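Local coordinates for protein putative alcohol dehydrogenase (Sinorhizobium meliloti, PDB 4J6F) that probably oxidises alcohols with a nicotinamide cofactor, as a two-domain member of the medium-chain dehydrogenase/reductase superfamily, at residues R127-E132 / L168-A173; M198-R203 / F336-R341; G354-P357 / H362-Q365. All blocks are in the same frame, centred on the assembly; numbering follows the deposited sequence.

Interaction 1 (R127-E132 / L168-A173); sequences RARIGE and LPAENA
R129 reaches across to the backbone carbonyls of A170 and A173 with the end of its side chain. The chain bends twice on the way, at chi2 (-97°) and again at chi3. The bends bring the guanidinium edge, not its face, to the carbonyls. NH1 of R129 donates to A173 O at 3.2 Å. It comes from above the carbonyl plane, 38° out of it, so it does not sit on a lone pair. NH2 of R129 gives the same oxygen a weak bond of 3.3 Å. A170 O lies 2.7 Å from NH2 of R129. A170 O accepts a hydrogen bond from the backbone N of A173.

E132 holds the group from within its own segment. NH1 of R129 makes a nearly straight hydrogen bond (2.8 Å, 167°) to OE1 of E132, part of a salt bridge. A type II turn from R129 to E132, with G131 at its third position, sets the two side chains together.

The closed side of the contact is at A173, which is buried and bonded, with its CB 3.7 Å from NH2 of R129. On the more open side, A170 is partly exposed; its CB lies 3.9 Å from NH2 of R129. The contact joins the turn between strands 113-121 and 133-140 to the 3-10 turn between strands 165-169 and 173-175. R129 rests on I118 and V134, and A173 also packs on V134.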
ATOM      1  N   ARG A 127      35.634 -29.686  -1.978  1.00 42.46           N
ATOM      2  CA  ARG A 127      36.773 -29.261  -1.159  1.00 42.89           C
ATOM      3  C   ARG A 127      37.669 -28.250  -1.873  1.00 42.22           C
ATOM      4  O   ARG A 127      38.559 -27.655  -1.255  1.00 42.37           O
ATOM      5  CB  ARG A 127      37.579 -30.472  -0.670  1.00 45.63           C
ATOM      6  CG  ARG A 127      36.785 -31.386   0.257  1.00 48.31           C
ATOM      7  CD  ARG A 127      37.666 -32.273   1.128  1.00 52.04           C
ATOM      8  NE  ARG A 127      38.751 -31.532   1.788  1.00 51.69           N
ATOM      9  CZ  ARG A 127      38.640 -30.866   2.934  1.00 47.18           C
ATOM     10  NH1 ARG A 127      39.689 -30.232   3.414  1.00 46.48           N
ATOM     11  NH2 ARG A 127      37.494 -30.824   3.597  1.00 44.83           N
ATOM     12  N   ALA A 128      37.402 -28.054  -3.167  1.00 41.96           N
ATOM     13  CA  ALA A 128      38.106 -27.083  -4.015  1.00 42.11           C
ATOM     14  C   ALA A 128      37.747 -25.649  -3.664  1.00 43.80           C
ATOM     15  O   ALA A 128      38.465 -24.719  -4.036  1.00 46.47           O
ATOM     16  CB  ALA A 128      37.787 -27.337  -5.476  1.00 41.90           C
ATOM     17  N   ARG A 129      36.618 -25.485  -2.970  1.00 41.65           N
ATOM     18  CA  ARG A 129      36.112 -24.190  -2.534  1.00 39.49           C
ATOM     19  C   ARG A 129      36.983 -23.538  -1.454  1.00 39.56           C
ATOM     20  O   ARG A 129      36.973 -22.316  -1.291  1.00 39.47           O
ATOM     21  CB  ARG A 129      34.681 -24.345  -2.010  1.00 38.71           C
ATOM     22  CG  ARG A 129      33.613 -24.552  -3.082  1.00 37.52           C
ATOM     23  CD  ARG A 129      32.946 -23.235  -3.421  1.00 35.91           C
ATOM     24  NE  ARG A 129      31.676 -23.061  -2.725  1.00 34.72           N
ATOM     25  CZ  ARG A 129      31.162 -21.887  -2.357  1.00 33.19           C
ATOM     26  NH1 ARG A 129      31.814 -20.747  -2.577  1.00 31.29           N
ATOM     27  NH2 ARG A 129      29.988 -21.854  -1.747  1.00 33.64           N
ATOM     28  N   ILE A 130      37.733 -24.348  -0.712  1.00 39.05           N
ATOM     29  CA  ILE A 130      38.577 -23.813   0.341  1.00 36.82           C
ATOM     30  C   ILE A 130      39.482 -22.728  -0.229  1.00 36.04           C
ATOM     31  O   ILE A 130      40.000 -22.854  -1.335  1.00 36.45           O
ATOM     32  CB  ILE A 130      39.369 -24.926   1.043  1.00 37.79           C
ATOM     33  CG1 ILE A 130      38.469 -25.643   2.049  1.00 37.88           C
ATOM     34  CG2 ILE A 130      40.599 -24.366   1.750  1.00 38.56           C
ATOM     35  CD1 ILE A 130      38.982 -27.001   2.476  1.00 39.80           C
ATOM     36  N   GLY A 131      39.624 -21.640   0.516  1.00 36.25           N
ATOM     37  CA  GLY A 131      40.504 -20.544   0.122  1.00 37.34           C
ATOM     38  C   GLY A 131      39.811 -19.391  -0.577  1.00 37.61           C
ATOM     39  O   GLY A 131      40.423 -18.343  -0.779  1.00 38.91           O
ATOM     40  N   GLU A 132      38.542 -19.587  -0.946  1.00 36.06           N
ATOM     41  CA  GLU A 132      37.764 -18.579  -1.651  1.00 34.92           C
ATOM     42  C   GLU A 132      37.366 -17.423  -0.746  1.00 34.51           C
ATOM     43  O   GLU A 132      37.099 -17.618   0.442  1.00 34.76           O
ATOM     44  CB  GLU A 132      36.511 -19.198  -2.239  1.00 35.26           C
ATOM     45  CG  GLU A 132      36.706 -19.754  -3.630  1.00 38.41           C
ATOM     46  CD  GLU A 132      35.561 -20.647  -4.072  1.00 41.90           C
ATOM     47  OE1 GLU A 132      34.437 -20.523  -3.529  1.00 42.15           O
ATOM     48  OE2 GLU A 132      35.789 -21.486  -4.964  1.00 44.72           O
ATOM     49  N   LEU A 168      27.735 -21.528   7.443  1.00 31.69           N
ATOM     50  CA  LEU A 168      26.609 -21.124   6.584  1.00 30.19           C
ATOM     51  C   LEU A 168      26.491 -22.046   5.392  1.00 32.69           C
ATOM     52  O   LEU A 168      27.481 -22.644   4.992  1.00 37.21           O
ATOM     53  CB  LEU A 168      26.779 -19.691   6.083  1.00 28.69           C
ATOM     54  CG  LEU A 168      27.965 -19.424   5.171  1.00 28.83           C
ATOM     55  CD1 LEU A 168      27.557 -18.496   4.041  1.00 29.52           C
ATOM     56  CD2 LEU A 168      29.114 -18.847   5.969  1.00 28.37           C
ATOM     57  N   PRO A 169      25.290 -22.154   4.794  1.00 32.08           N
ATOM     58  CA  PRO A 169      25.125 -23.034   3.635  1.00 31.29           C
ATOM     59  C   PRO A 169      26.012 -22.602   2.477  1.00 32.16           C
ATOM     60  O   PRO A 169      26.148 -21.399   2.221  1.00 32.39           O
ATOM     61  CB  PRO A 169      23.664 -22.823   3.232  1.00 30.42           C
ATOM     62  CG  PRO A 169      23.002 -22.194   4.403  1.00 31.16           C
ATOM     63  CD  PRO A 169      24.061 -21.397   5.087  1.00 32.24           C
ATOM     64  N   ALA A 170      26.590 -23.576   1.777  1.00 32.38           N
ATOM     65  CA  ALA A 170      27.414 -23.315   0.599  1.00 32.00           C
ATOM     66  C   ALA A 170      26.796 -22.337  -0.401  1.00 31.49           C
ATOM     67  O   ALA A 170      27.469 -21.391  -0.805  1.00 31.64           O
ATOM     68  CB  ALA A 170      27.800 -24.614  -0.087  1.00 33.27           C
ATOM     69  N   GLU A 171      25.532 -22.537  -0.784  1.00 32.35           N
ATOM     70  CA  GLU A 171      24.845 -21.615  -1.732  1.00 35.20           C
ATOM     71  C   GLU A 171      24.926 -20.156  -1.297  1.00 34.70           C
ATOM     72  O   GLU A 171      24.845 -19.255  -2.131  1.00 37.24           O
ATOM     73  CB  GLU A 171      23.353 -21.943  -1.963  1.00 38.39           C
ATOM     74  CG  GLU A 171      22.944 -23.403  -1.864  1.00 45.42           C
ATOM     75  CD  GLU A 171      22.808 -23.858  -0.423  1.00 52.78           C
ATOM     76  OE1 GLU A 171      21.747 -23.580   0.192  1.00 53.45           O
ATOM     77  OE2 GLU A 171      23.766 -24.493   0.093  1.00 56.13           O
ATOM     78  N   ASN A 172      25.069 -19.922   0.001  1.00 32.72           N
ATOM     79  CA  ASN A 172      25.076 -18.556   0.513  1.00 34.54           C
ATOM     80  C   ASN A 172      26.450 -17.860   0.521  1.00 35.46           C
ATOM     81  O   ASN A 172      26.543 -16.654   0.803  1.00 37.13           O
ATOM     82  CB  ASN A 172      24.377 -18.475   1.881  1.00 34.95           C
ATOM     83  CG  ASN A 172      22.855 -18.559   1.765  1.00 34.88           C
ATOM     84  OD1 ASN A 172      22.299 -19.601   1.392  1.00 35.98           O
ATOM     85  ND2 ASN A 172      22.176 -17.456   2.076  1.00 32.33           N
ATOM     86  N   ALA A 173      27.499 -18.616   0.200  1.00 32.02           N
ATOM     87  CA  ALA A 173      28.835 -18.071   0.133  1.00 30.80           C
ATOM     88  C   ALA A 173      29.155 -17.718  -1.315  1.00 31.88           C
ATOM     89  O   ALA A 173      29.436 -18.601  -2.125  1.00 34.07           O
ATOM     90  CB  ALA A 173      29.839 -19.069   0.694  1.00 30.53           C
TER

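Interaction 2 (M198-R203 / F336-R341); sequences MLERAR and FRRLVR
NH2 of R338 is gripped by several carboxylates, and E200 is the one that comes from the facing segment. OE1 of E200 lies 3.4 Å from NH2 of R338 and forms a salt bridge of charges only. The oxygen stands well out of the guanidinium plane, and no N-H points at it. The two flat groups are turned only 17° from each other, yet they meet obliquely, with CD of E200 also 3.4 Å from NH2 of R338.

R338 has its CG anti to the backbone N (chi1 -174°), and its chain bends at chi3. This carries the guanidinium off helix 333-344 toward E200. E200 bends at chi2 to bring its carboxylate there. Both groups have other partners. D335 is the stronger partner of R338, and E196 also bridges NH2. OE2 of E200 pairs with R230. The result is a charge network in which each acid and base is probably balanced by neighbours.

This is a surface link between the last turn of helix 189-201 and the middle of helix 333-344. Nearby, F336 packs on C189 and L193, and L339 on Y192. Helix 189-201 also sets L199 and selenomethionine M198 against helix 218-229.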
HETATM    1  N   MSE A 198      12.649  -2.916  -2.076  1.00 28.33           N
HETATM    2  CA  MSE A 198      11.805  -1.728  -1.938  1.00 29.85           C
HETATM    3  C   MSE A 198      11.576  -1.149  -3.300  1.00 29.81           C
HETATM    4  O   MSE A 198      10.435  -0.883  -3.669  1.00 29.52           O
HETATM    5  CB  MSE A 198      12.454  -0.703  -1.017  1.00 31.21           C
HETATM    6  CG  MSE A 198      12.263  -1.040   0.459  1.00 35.14           C
HETATM    7 SE   MSE A 198      13.224   0.294   1.565  1.00 41.49          SE
HETATM    8  CE  MSE A 198      12.124   1.891   1.242  1.00 38.97           C
ATOM      9  N   LEU A 199      12.650  -0.984  -4.072  1.00 30.52           N
ATOM     10  CA  LEU A 199      12.554  -0.391  -5.406  1.00 34.32           C
ATOM     11  C   LEU A 199      11.806  -1.284  -6.390  1.00 37.29           C
ATOM     12  O   LEU A 199      11.201  -0.795  -7.346  1.00 37.60           O
ATOM     13  CB  LEU A 199      13.938  -0.022  -5.952  1.00 35.80           C
ATOM     14  CG  LEU A 199      14.641   1.099  -5.176  1.00 37.00           C
ATOM     15  CD1 LEU A 199      15.970   1.464  -5.810  1.00 39.68           C
ATOM     16  CD2 LEU A 199      13.761   2.335  -5.030  1.00 35.45           C
ATOM     17  N   GLU A 200      11.842  -2.590  -6.137  1.00 38.02           N
ATOM     18  CA  GLU A 200      11.151  -3.566  -6.961  1.00 37.78           C
ATOM     19  C   GLU A 200       9.643  -3.596  -6.627  1.00 32.19           C
ATOM     20  O   GLU A 200       8.786  -3.717  -7.520  1.00 29.53           O
ATOM     21  CB  GLU A 200      11.813  -4.938  -6.773  1.00 45.19           C
ATOM     22  CG  GLU A 200      11.482  -5.976  -7.839  1.00 57.42           C
ATOM     23  CD  GLU A 200      12.284  -5.823  -9.123  1.00 65.41           C
ATOM     24  OE1 GLU A 200      12.352  -6.822  -9.868  1.00 69.22           O
ATOM     25  OE2 GLU A 200      12.839  -4.728  -9.396  1.00 64.30           O
ATOM     26  N   ARG A 201       9.329  -3.456  -5.340  1.00 29.00           N
ATOM     27  CA  ARG A 201       7.943  -3.483  -4.869  1.00 26.53           C
ATOM     28  C   ARG A 201       7.189  -2.246  -5.308  1.00 27.21           C
ATOM     29  O   ARG A 201       6.002  -2.300  -5.599  1.00 28.87           O
ATOM     30  CB  ARG A 201       7.897  -3.605  -3.348  1.00 24.15           C
ATOM     31  CG  ARG A 201       8.235  -4.991  -2.821  1.00 22.96           C
ATOM     32  CD  ARG A 201       7.096  -5.974  -3.036  1.00 23.14           C
ATOM     33  NE  ARG A 201       5.868  -5.441  -2.471  1.00 24.99           N
ATOM     34  CZ  ARG A 201       5.641  -5.345  -1.166  1.00 27.37           C
ATOM     35  NH1 ARG A 201       6.552  -5.771  -0.289  1.00 26.39           N
ATOM     36  NH2 ARG A 201       4.505  -4.812  -0.737  1.00 28.44           N
ATOM     37  N   ALA A 202       7.892  -1.124  -5.349  1.00 27.50           N
ATOM     38  CA  ALA A 202       7.328   0.125  -5.829  1.00 27.90           C
ATOM     39  C   ALA A 202       7.379   0.241  -7.355  1.00 29.47           C
ATOM     40  O   ALA A 202       6.888   1.218  -7.912  1.00 30.57           O
ATOM     41  CB  ALA A 202       8.051   1.295  -5.181  1.00 27.30           C
ATOM     42  N   ARG A 203       7.989  -0.741  -8.025  1.00 29.64           N
ATOM     43  CA  ARG A 203       8.123  -0.746  -9.491  1.00 28.97           C
ATOM     44  C   ARG A 203       8.754   0.528 -10.065  1.00 30.44           C
ATOM     45  O   ARG A 203       8.287   1.040 -11.091  1.00 34.43           O
ATOM     46  CB  ARG A 203       6.762  -0.961 -10.136  1.00 28.84           C
ATOM     47  CG  ARG A 203       6.181  -2.345  -9.924  1.00 31.96           C
ATOM     48  CD  ARG A 203       4.717  -2.406 -10.330  1.00 34.59           C
ATOM     49  NE  ARG A 203       3.855  -1.725  -9.362  1.00 37.36           N
ATOM     50  CZ  ARG A 203       3.272  -0.544  -9.554  1.00 39.32           C
ATOM     51  NH1 ARG A 203       2.510  -0.031  -8.606  1.00 40.58           N
ATOM     52  NH2 ARG A 203       3.443   0.130 -10.681  1.00 41.36           N
ATOM     53  N   PHE A 336      19.012 -10.615  -4.924  1.00 37.55           N
ATOM     54  CA  PHE A 336      20.399 -10.789  -4.515  1.00 34.48           C
ATOM     55  C   PHE A 336      21.347 -10.953  -5.704  1.00 37.18           C
ATOM     56  O   PHE A 336      22.457 -10.410  -5.699  1.00 39.77           O
ATOM     57  CB  PHE A 336      20.563 -11.960  -3.553  1.00 31.49           C
ATOM     58  CG  PHE A 336      21.949 -12.061  -2.979  1.00 31.64           C
ATOM     59  CD1 PHE A 336      22.315 -11.298  -1.872  1.00 30.46           C
ATOM     60  CD2 PHE A 336      22.903 -12.893  -3.558  1.00 31.93           C
ATOM     61  CE1 PHE A 336      23.593 -11.376  -1.345  1.00 29.76           C
ATOM     62  CE2 PHE A 336      24.184 -12.972  -3.034  1.00 31.64           C
ATOM     63  CZ  PHE A 336      24.532 -12.210  -1.932  1.00 30.57           C
ATOM     64  N   ARG A 337      20.922 -11.704  -6.716  1.00 36.72           N
ATOM     65  CA  ARG A 337      21.756 -11.915  -7.891  1.00 35.39           C
ATOM     66  C   ARG A 337      22.043 -10.580  -8.569  1.00 35.82           C
ATOM     67  O   ARG A 337      23.194 -10.277  -8.909  1.00 36.96           O
ATOM     68  CB  ARG A 337      21.110 -12.908  -8.842  1.00 34.54           C
ATOM     69  CG  ARG A 337      21.526 -14.349  -8.589  1.00 36.04           C
ATOM     70  CD  ARG A 337      20.847 -15.284  -9.589  1.00 39.13           C
ATOM     71  NE  ARG A 337      19.727 -16.025  -8.996  1.00 41.02           N
ATOM     72  CZ  ARG A 337      18.444 -15.861  -9.312  1.00 41.25           C
ATOM     73  NH1 ARG A 337      18.082 -14.978 -10.237  1.00 45.67           N
ATOM     74  NH2 ARG A 337      17.514 -16.592  -8.711  1.00 38.03           N
ATOM     75  N   ARG A 338      20.992  -9.774  -8.712  1.00 34.94           N
ATOM     76  CA  ARG A 338      21.087  -8.458  -9.322  1.00 34.68           C
ATOM     77  C   ARG A 338      22.050  -7.600  -8.532  1.00 34.75           C
ATOM     78  O   ARG A 338      22.821  -6.833  -9.105  1.00 36.56           O
ATOM     79  CB  ARG A 338      19.718  -7.783  -9.379  1.00 33.49           C
ATOM     80  CG  ARG A 338      19.710  -6.462 -10.141  1.00 35.01           C
ATOM     81  CD  ARG A 338      18.348  -6.206 -10.768  1.00 38.69           C
ATOM     82  NE  ARG A 338      17.302  -6.101  -9.750  1.00 40.68           N
ATOM     83  CZ  ARG A 338      16.381  -7.031  -9.479  1.00 39.87           C
ATOM     84  NH1 ARG A 338      16.327  -8.172 -10.154  1.00 38.19           N
ATOM     85  NH2 ARG A 338      15.506  -6.811  -8.511  1.00 40.09           N
ATOM     86  N   LEU A 339      22.009  -7.729  -7.212  1.00 32.45           N
ATOM     87  CA  LEU A 339      22.912  -6.969  -6.362  1.00 32.24           C
ATOM     88  C   LEU A 339      24.359  -7.382  -6.626  1.00 33.13           C
ATOM     89  O   LEU A 339      25.215  -6.528  -6.878  1.00 32.70           O
ATOM     90  CB  LEU A 339      22.537  -7.139  -4.894  1.00 31.83           C
ATOM     91  CG  LEU A 339      23.485  -6.612  -3.831  1.00 31.16           C
ATOM     92  CD1 LEU A 339      23.731  -5.133  -4.072  1.00 32.88           C
ATOM     93  CD2 LEU A 339      22.869  -6.853  -2.466  1.00 28.72           C
ATOM     94  N   VAL A 340      24.622  -8.690  -6.601  1.00 34.03           N
ATOM     95  CA  VAL A 340      25.945  -9.193  -6.975  1.00 34.87           C
ATOM     96  C   VAL A 340      26.354  -8.579  -8.322  1.00 36.24           C
ATOM     97  O   VAL A 340      27.432  -7.987  -8.438  1.00 38.32           O
ATOM     98  CB  VAL A 340      26.010 -10.746  -6.997  1.00 31.96           C
ATOM     99  CG1 VAL A 340      27.325 -11.243  -7.592  1.00 30.89           C
ATOM    100  CG2 VAL A 340      25.853 -11.295  -5.589  1.00 29.44           C
ATOM    101  N   ARG A 341      25.469  -8.685  -9.310  1.00 34.47           N
ATOM    102  CA  ARG A 341      25.711  -8.147 -10.637  1.00 36.31           C
ATOM    103  C   ARG A 341      26.080  -6.653 -10.599  1.00 36.58           C
ATOM    104  O   ARG A 341      27.028  -6.224 -11.268  1.00 36.27           O
ATOM    105  CB  ARG A 341      24.485  -8.395 -11.507  1.00 39.26           C
ATOM    106  CG  ARG A 341      24.774  -8.880 -12.916  1.00 43.78           C
ATOM    107  CD  ARG A 341      23.664  -9.795 -13.426  1.00 48.38           C
ATOM    108  NE  ARG A 341      22.316  -9.206 -13.332  1.00 51.61           N
ATOM    109  CZ  ARG A 341      21.284  -9.764 -12.691  1.00 48.59           C
ATOM    110  NH1 ARG A 341      21.424 -10.939 -12.081  1.00 50.89           N
ATOM    111  NH2 ARG A 341      20.109  -9.148 -12.661  1.00 43.27           N
TER

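Interaction 3 (G354-P357 / H362-Q365)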
ATOM      1  N   GLY A 354      33.416   3.871   8.450  1.00 34.07           N
ATOM      2  CA  GLY A 354      34.395   3.663   9.514  1.00 32.50           C
ATOM      3  C   GLY A 354      34.595   2.198   9.827  1.00 33.44           C
ATOM      4  O   GLY A 354      33.754   1.363   9.500  1.00 35.50           O
ATOM      5  N   VAL A 355      35.711   1.877  10.467  1.00 32.80           N
ATOM      6  CA  VAL A 355      36.059   0.493  10.724  1.00 30.87           C
ATOM      7  C   VAL A 355      36.376   0.293  12.189  1.00 33.35           C
ATOM      8  O   VAL A 355      37.114   1.076  12.776  1.00 37.17           O
ATOM      9  CB  VAL A 355      37.289   0.103   9.908  1.00 29.16           C
ATOM     10  CG1 VAL A 355      37.693  -1.334  10.206  1.00 28.40           C
ATOM     11  CG2 VAL A 355      37.021   0.316   8.426  1.00 28.28           C
ATOM     12  N   TYR A 356      35.829  -0.756  12.784  1.00 32.51           N
ATOM     13  CA  TYR A 356      36.023  -0.998  14.213  1.00 33.24           C
ATOM     14  C   TYR A 356      36.511  -2.424  14.485  1.00 32.99           C
ATOM     15  O   TYR A 356      36.068  -3.365  13.826  1.00 33.79           O
ATOM     16  CB  TYR A 356      34.721  -0.724  14.989  1.00 34.25           C
ATOM     17  CG  TYR A 356      34.181   0.691  14.849  1.00 35.61           C
ATOM     18  CD1 TYR A 356      33.505   1.090  13.694  1.00 36.23           C
ATOM     19  CD2 TYR A 356      34.346   1.625  15.870  1.00 36.41           C
ATOM     20  CE1 TYR A 356      33.027   2.380  13.551  1.00 37.47           C
ATOM     21  CE2 TYR A 356      33.864   2.915  15.743  1.00 37.63           C
ATOM     22  CZ  TYR A 356      33.207   3.290  14.582  1.00 38.92           C
ATOM     23  OH  TYR A 356      32.721   4.575  14.439  1.00 39.52           O
ATOM     24  N   PRO A 357      37.438  -2.590  15.446  1.00 32.38           N
ATOM     25  CA  PRO A 357      37.820  -3.942  15.849  1.00 31.83           C
ATOM     26  C   PRO A 357      36.700  -4.626  16.630  1.00 31.70           C
ATOM     27  O   PRO A 357      35.976  -3.973  17.372  1.00 31.73           O
ATOM     28  CB  PRO A 357      39.041  -3.706  16.753  1.00 33.29           C
ATOM     29  CG  PRO A 357      38.862  -2.321  17.274  1.00 33.96           C
ATOM     30  CD  PRO A 357      38.238  -1.560  16.139  1.00 33.39           C
ATOM     31  N   HIS A 362      31.284  -2.098  21.645  1.00 39.68           N
ATOM     32  CA  HIS A 362      30.466  -1.129  22.357  1.00 40.24           C
ATOM     33  C   HIS A 362      30.669   0.257  21.765  1.00 38.48           C
ATOM     34  O   HIS A 362      29.699   0.991  21.541  1.00 37.01           O
ATOM     35  CB  HIS A 362      30.741  -1.176  23.864  1.00 45.80           C
ATOM     36  CG  HIS A 362      30.223  -2.422  24.524  1.00 54.27           C
ATOM     37  ND1 HIS A 362      29.369  -2.396  25.606  1.00 55.22           N
ATOM     38  CD2 HIS A 362      30.418  -3.733  24.235  1.00 57.06           C
ATOM     39  CE1 HIS A 362      29.072  -3.635  25.963  1.00 53.54           C
ATOM     40  NE2 HIS A 362      29.691  -4.464  25.143  1.00 54.94           N
ATOM     41  N   ARG A 363      31.922   0.588  21.464  1.00 38.19           N
ATOM     42  CA  ARG A 363      32.239   1.866  20.843  1.00 37.51           C
ATOM     43  C   ARG A 363      31.636   1.908  19.438  1.00 35.22           C
ATOM     44  O   ARG A 363      31.068   2.927  19.033  1.00 34.62           O
ATOM     45  CB  ARG A 363      33.751   2.089  20.805  1.00 39.82           C
ATOM     46  CG  ARG A 363      34.168   3.516  20.481  1.00 43.28           C
ATOM     47  CD  ARG A 363      35.680   3.640  20.325  1.00 47.40           C
ATOM     48  NE  ARG A 363      36.061   3.810  18.922  1.00 50.62           N
ATOM     49  CZ  ARG A 363      36.760   2.929  18.206  1.00 50.72           C
ATOM     50  NH1 ARG A 363      37.041   3.182  16.928  1.00 50.33           N
ATOM     51  NH2 ARG A 363      37.179   1.798  18.759  1.00 49.62           N
ATOM     52  N   ALA A 364      31.746   0.789  18.716  1.00 33.08           N
ATOM     53  CA  ALA A 364      31.194   0.666  17.364  1.00 30.98           C
ATOM     54  C   ALA A 364      29.692   0.913  17.315  1.00 32.34           C
ATOM     55  O   ALA A 364      29.204   1.662  16.466  1.00 33.59           O
ATOM     56  CB  ALA A 364      31.500  -0.697  16.791  1.00 29.14           C
ATOM     57  N   GLN A 365      28.947   0.288  18.222  1.00 31.82           N
ATOM     58  CA  GLN A 365      27.501   0.405  18.166  1.00 31.25           C
ATOM     59  C   GLN A 365      26.987   1.745  18.706  1.00 31.35           C
ATOM     60  O   GLN A 365      25.904   2.212  18.304  1.00 29.54           O
ATOM     61  CB  GLN A 365      26.825  -0.766  18.860  1.00 31.03           C
ATOM     62  CG  GLN A 365      25.356  -0.839  18.525  1.00 31.95           C
ATOM     63  CD  GLN A 365      24.866  -2.247  18.487  1.00 36.08           C
ATOM     64  OE1 GLN A 365      24.718  -2.880  19.521  1.00 38.22           O
ATOM     65  NE2 GLN A 365      24.615  -2.754  17.286  1.00 39.70           N
TER
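Y356 lies between A364 and R363, and its side chain meets them in turn. CB of Y356 comes first, 3.7 Å from CB of A364. CG of Y356 follows, 3.6 Å from CB of A364. CD1 is more distant from it. The ring then passes under A364, whose CA stands over one face, 3.9 Å from the centroid and 21° off the normal. This is a CH-pi contact, offset toward the rim.

The other side of the ring plane belongs to R363. CD2 of Y356 is 3.3 Å from NH1 of R363, and CE2 is 3.4 Å from the same nitrogen. CD2 sits over one face of the guanidinium. The two planes are 41° apart, so this is not a parallel stack, and the side chains cross at about a right angle. R363 reaches the ring through a long arm, with CG anti to the backbone N (chi1 -166°) and a bend at chi3. The tip of the tyrosine, OH, bonds to D367 OD2, one turn further along helix 361-370.

The contact spans the first strand and the helix of the beta-alpha-beta unit 352-357, 361-370, 376-380. Y356 also touches L377 of the last strand. The chemistry is mixed: apolar packing on one side of the ring, and on the other an arginine whose charge is met by E360 and whose guanidinium face lies against CD2.

How the interactions relate
The three contacts follow one another along the chain, and none nests in or crosses another. Interaction 1 closes a loop of 35 residues within the GroES-like domain and ties a turn to the end of a strand. Interaction 2 then closes a much longer loop of 132 residues. All six strands of the parallel, Rossmann-type sheet lie within that loop, so its two helices bracket the probable cofactor domain. Interaction 3 closes only a short connection, after the chain has left that domain. Strand 352-357 pairs with 376-380, which joins the mixed sheet that interaction 1 also reaches. Interactions 2 and 3 lie on opposite sides of the chain's centre.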